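Local atomic coordinates of fibronectin type III domain-containing protein (Simiduia agarivorans, PDB entry 6P2K), a protein that probably hydrolyses xyloglucan-type beta-glucans, as a member of glycoside hydrolase family 74 whose catalytic part, the piece described here, is built from seven-bladed beta-propellers. Residues A474-K482 / W493-N501. Numbering follows the deposited sequence.
Sequences AHNGRLWAK and WVELAGGPN
Ala481 and Val494 exchange backbone hydrogen bonds as an antiparallel pair, the N of Ala481 lying 2.9 Å from the O of Val494. Further along, Leu496 and Ala497 both face Leu479, a classic beta bulge. The O of Leu479 takes a short bond from Leu496 N (2.7 Å) and a weak one from Ala497 N. Beyond it, Gly499 N reaches Gly477 O, and Gly498 packs where a CB would strike that same oxygen. Trp480 lies flat under Glu495, whose CB sits 3.5 Å from the centroid of the six-membered ring, directly over it. Glu495 points CG away from the backbone N (chi1 -177°) and runs extended past the indole to Arg478. There Glu495 OE2 meets Arg478 NH1 at 2.7 Å in a salt bridge, the carboxylate and guanidinium planes only 12° apart. Gly499 CA covers one guanidinium face. These strands form the outer hairpin of a four-stranded propeller blade, and strand 493-496 is its edge within the chain. On the other face, Ala481 CB touches Leu496 CD1 at 3.7 Å, and helix 539-547 packs on Leu496. Back on the Trp480 face, Lys482 bends at chi3 (-74°) and lays CE over the five-membered ring of Trp493. Glu424 binds both Lys482 NZ and Trp493 NE1. An alanine in place of Trp493 would probably leave the lysine chain without its flat support and Glu424 without one of its donors.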
loop_
_atom_site.group_PDB
_atom_site.type_symbol
_atom_site.label_atom_id
_atom_site.label_comp_id
_atom_site.label_asym_id
_atom_site.label_seq_id
_atom_site.Cartn_x
_atom_site.Cartn_y
_atom_site.Cartn_z
ATOM N N ALA B 474 30.008 -24.005 10.215
ATOM C CA ALA B 474 28.891 -23.162 10.630
ATOM C C ALA B 474 29.189 -22.481 11.960
ATOM O O ALA B 474 29.630 -23.121 12.919
ATOM C CB ALA B 474 27.620 -24.002 10.738
ATOM N N HIS B 475 28.934 -21.173 12.020
ATOM C CA HIS B 475 29.358 -20.402 13.184
ATOM C C HIS B 475 28.420 -20.577 14.371
ATOM O O HIS B 475 28.884 -20.638 15.514
ATOM C CB HIS B 475 29.485 -18.922 12.818
ATOM C CG HIS B 475 30.642 -18.627 11.919
ATOM N ND1 HIS B 475 30.595 -17.670 10.928
ATOM C CD2 HIS B 475 31.877 -19.179 11.850
ATOM C CE1 HIS B 475 31.755 -17.637 10.295
ATOM N NE2 HIS B 475 32.549 -18.545 10.835
ATOM N N ASN B 476 27.111 -20.660 14.135
ATOM C CA ASN B 476 26.164 -20.718 15.242
ATOM C C ASN B 476 24.801 -21.163 14.726
ATOM O O ASN B 476 24.586 -21.318 13.522
ATOM C CB ASN B 476 26.056 -19.366 15.955
ATOM C CG ASN B 476 26.025 -18.202 14.989
ATOM O OD1 ASN B 476 25.114 -18.083 14.166
ATOM N ND2 ASN B 476 27.026 -17.336 15.079
ATOM N N GLY B 477 23.879 -21.370 15.666
ATOM C CA GLY B 477 22.519 -21.742 15.327
ATOM C C GLY B 477 21.637 -20.521 15.171
ATOM O O GLY B 477 21.625 -19.637 16.030
ATOM N N ARG B 478 20.907 -20.471 14.058
ATOM C CA ARG B 478 19.930 -19.423 13.788
ATOM C C ARG B 478 18.717 -20.052 13.122
ATOM O O ARG B 478 18.864 -20.842 12.184
ATOM C CB ARG B 478 20.487 -18.331 12.868
ATOM C CG ARG B 478 21.732 -17.621 13.335
ATOM C CD ARG B 478 22.137 -16.611 12.270
ATOM N NE ARG B 478 23.346 -15.868 12.602
ATOM C CZ ARG B 478 23.351 -14.617 13.051
ATOM N NH1 ARG B 478 22.207 -13.970 13.236
ATOM N NH2 ARG B 478 24.500 -14.012 13.318
ATOM N N LEU B 479 17.527 -19.685 13.585
ATOM C CA LEU B 479 16.282 -20.183 13.018
ATOM C C LEU B 479 15.685 -19.108 12.113
ATOM O O LEU B 479 15.351 -18.013 12.579
ATOM C CB LEU B 479 15.303 -20.566 14.126
ATOM C CG LEU B 479 13.955 -21.138 13.693
ATOM C CD1 LEU B 479 14.128 -22.530 13.094
ATOM C CD2 LEU B 479 13.005 -21.167 14.875
ATOM N N TRP B 480 15.565 -19.416 10.822
ATOM C CA TRP B 480 14.975 -18.512 9.847
ATOM C C TRP B 480 13.674 -19.098 9.313
ATOM O O TRP B 480 13.484 -20.319 9.292
ATOM C CB TRP B 480 15.936 -18.239 8.683
ATOM C CG TRP B 480 17.195 -17.527 9.087
ATOM C CD1 TRP B 480 18.266 -18.063 9.747
ATOM C CD2 TRP B 480 17.518 -16.151 8.848
ATOM N NE1 TRP B 480 19.231 -17.103 9.939
ATOM C CE2 TRP B 480 18.796 -15.922 9.396
ATOM C CE3 TRP B 480 16.847 -15.090 8.226
ATOM C CZ2 TRP B 480 19.420 -14.677 9.339
ATOM C CZ3 TRP B 480 17.466 -13.852 8.172
ATOM C CH2 TRP B 480 18.740 -13.655 8.728
ATOM N N ALA B 481 12.781 -18.212 8.875
ATOM C CA ALA B 481 11.461 -18.609 8.400
ATOM C C ALA B 481 11.093 -17.805 7.164
ATOM O O ALA B 481 11.276 -16.583 7.141
ATOM C CB ALA B 481 10.405 -18.406 9.491
ATOM N N LYS B 482 10.572 -18.484 6.141
ATOM C CA LYS B 482 10.089 -17.828 4.927
ATOM C C LYS B 482 8.649 -18.257 4.683
ATOM O O LYS B 482 8.391 -19.417 4.343
ATOM C CB LYS B 482 10.956 -18.159 3.711
ATOM C CG LYS B 482 10.258 -17.839 2.383
ATOM C CD LYS B 482 11.152 -18.080 1.181
ATOM C CE LYS B 482 12.214 -16.995 1.058
ATOM N NZ LYS B 482 13.073 -17.185 -0.151
ATOM N N TRP B 493 12.967 -14.100 3.720
ATOM C CA TRP B 493 13.430 -14.713 4.958
ATOM C C TRP B 493 13.424 -13.701 6.097
ATOM O O TRP B 493 13.772 -12.534 5.904
ATOM C CB TRP B 493 14.852 -15.259 4.796
ATOM C CG TRP B 493 14.961 -16.445 3.898
ATOM C CD1 TRP B 493 15.406 -16.461 2.603
ATOM C CD2 TRP B 493 14.627 -17.797 4.226
ATOM N NE1 TRP B 493 15.363 -17.744 2.108
ATOM C CE2 TRP B 493 14.889 -18.582 3.084
ATOM C CE3 TRP B 493 14.129 -18.422 5.376
ATOM C CZ2 TRP B 493 14.665 -19.956 3.058
ATOM C CZ3 TRP B 493 13.912 -19.788 5.348
ATOM C CH2 TRP B 493 14.182 -20.540 4.199
ATOM N N VAL B 494 13.045 -14.161 7.290
ATOM C CA VAL B 494 13.214 -13.400 8.522
ATOM C C VAL B 494 13.802 -14.328 9.576
ATOM O O VAL B 494 13.497 -15.525 9.602
ATOM C CB VAL B 494 11.888 -12.783 9.017
ATOM C CG1 VAL B 494 11.352 -11.777 8.007
ATOM C CG2 VAL B 494 10.854 -13.866 9.303
ATOM N N GLU B 495 14.656 -13.780 10.436
ATOM C CA GLU B 495 15.275 -14.558 11.502
ATOM C C GLU B 495 14.395 -14.527 12.744
ATOM O O GLU B 495 14.021 -13.451 13.222
ATOM C CB GLU B 495 16.666 -14.021 11.837
ATOM C CG GLU B 495 17.386 -14.847 12.899
ATOM C CD GLU B 495 18.671 -14.204 13.371
ATOM O OE1 GLU B 495 18.659 -12.995 13.681
ATOM O OE2 GLU B 495 19.698 -14.909 13.428
ATOM N N LEU B 496 14.086 -15.707 13.276
ATOM C CA LEU B 496 13.193 -15.821 14.425
ATOM C C LEU B 496 13.916 -16.005 15.752
ATOM O O LEU B 496 13.412 -15.541 16.780
ATOM C CB LEU B 496 12.219 -16.988 14.225
ATOM C CG LEU B 496 11.074 -16.755 13.231
ATOM C CD1 LEU B 496 10.174 -17.982 13.148
ATOM C CD2 LEU B 496 10.267 -15.515 13.617
ATOM N N ALA B 497 15.077 -16.659 15.768
ATOM C CA ALA B 497 15.729 -16.976 17.033
ATOM C C ALA B 497 17.185 -17.347 16.785
ATOM O O ALA B 497 17.583 -17.673 15.665
ATOM C CB ALA B 497 15.010 -18.120 17.758
ATOM N N GLY B 498 17.970 -17.306 17.860
ATOM C CA GLY B 498 19.347 -17.752 17.809
ATOM C C GLY B 498 20.358 -16.658 17.537
ATOM O O GLY B 498 20.195 -15.519 17.989
ATOM N N GLY B 499 21.413 -16.997 16.797
ATOM C CA GLY B 499 22.498 -16.082 16.544
ATOM C C GLY B 499 23.392 -15.946 17.759
ATOM O O GLY B 499 23.122 -16.518 18.820
ATOM N N PRO B 500 24.482 -15.186 17.629
ATOM C CA PRO B 500 25.381 -15.005 18.780
ATOM C C PRO B 500 24.764 -14.211 19.919
ATOM O O PRO B 500 25.245 -14.326 21.053
ATOM C CB PRO B 500 26.589 -14.275 18.177
ATOM C CG PRO B 500 26.071 -13.630 16.935
ATOM C CD PRO B 500 24.990 -14.532 16.412
ATOM N N ASN B 501 23.722 -13.420 19.672
ATOM C CA ASN B 501 23.059 -12.697 20.750
ATOM C C ASN B 501 21.878 -13.464 21.339
ATOM O O ASN B 501 21.130 -12.899 22.145
ATOM C CB ASN B 501 22.611 -11.308 20.278
ATOM C CG ASN B 501 21.842 -11.344 18.976
ATOM O OD1 ASN B 501 20.868 -12.082 18.836
ATOM N ND2 ASN B 501 22.266 -10.528 18.018
#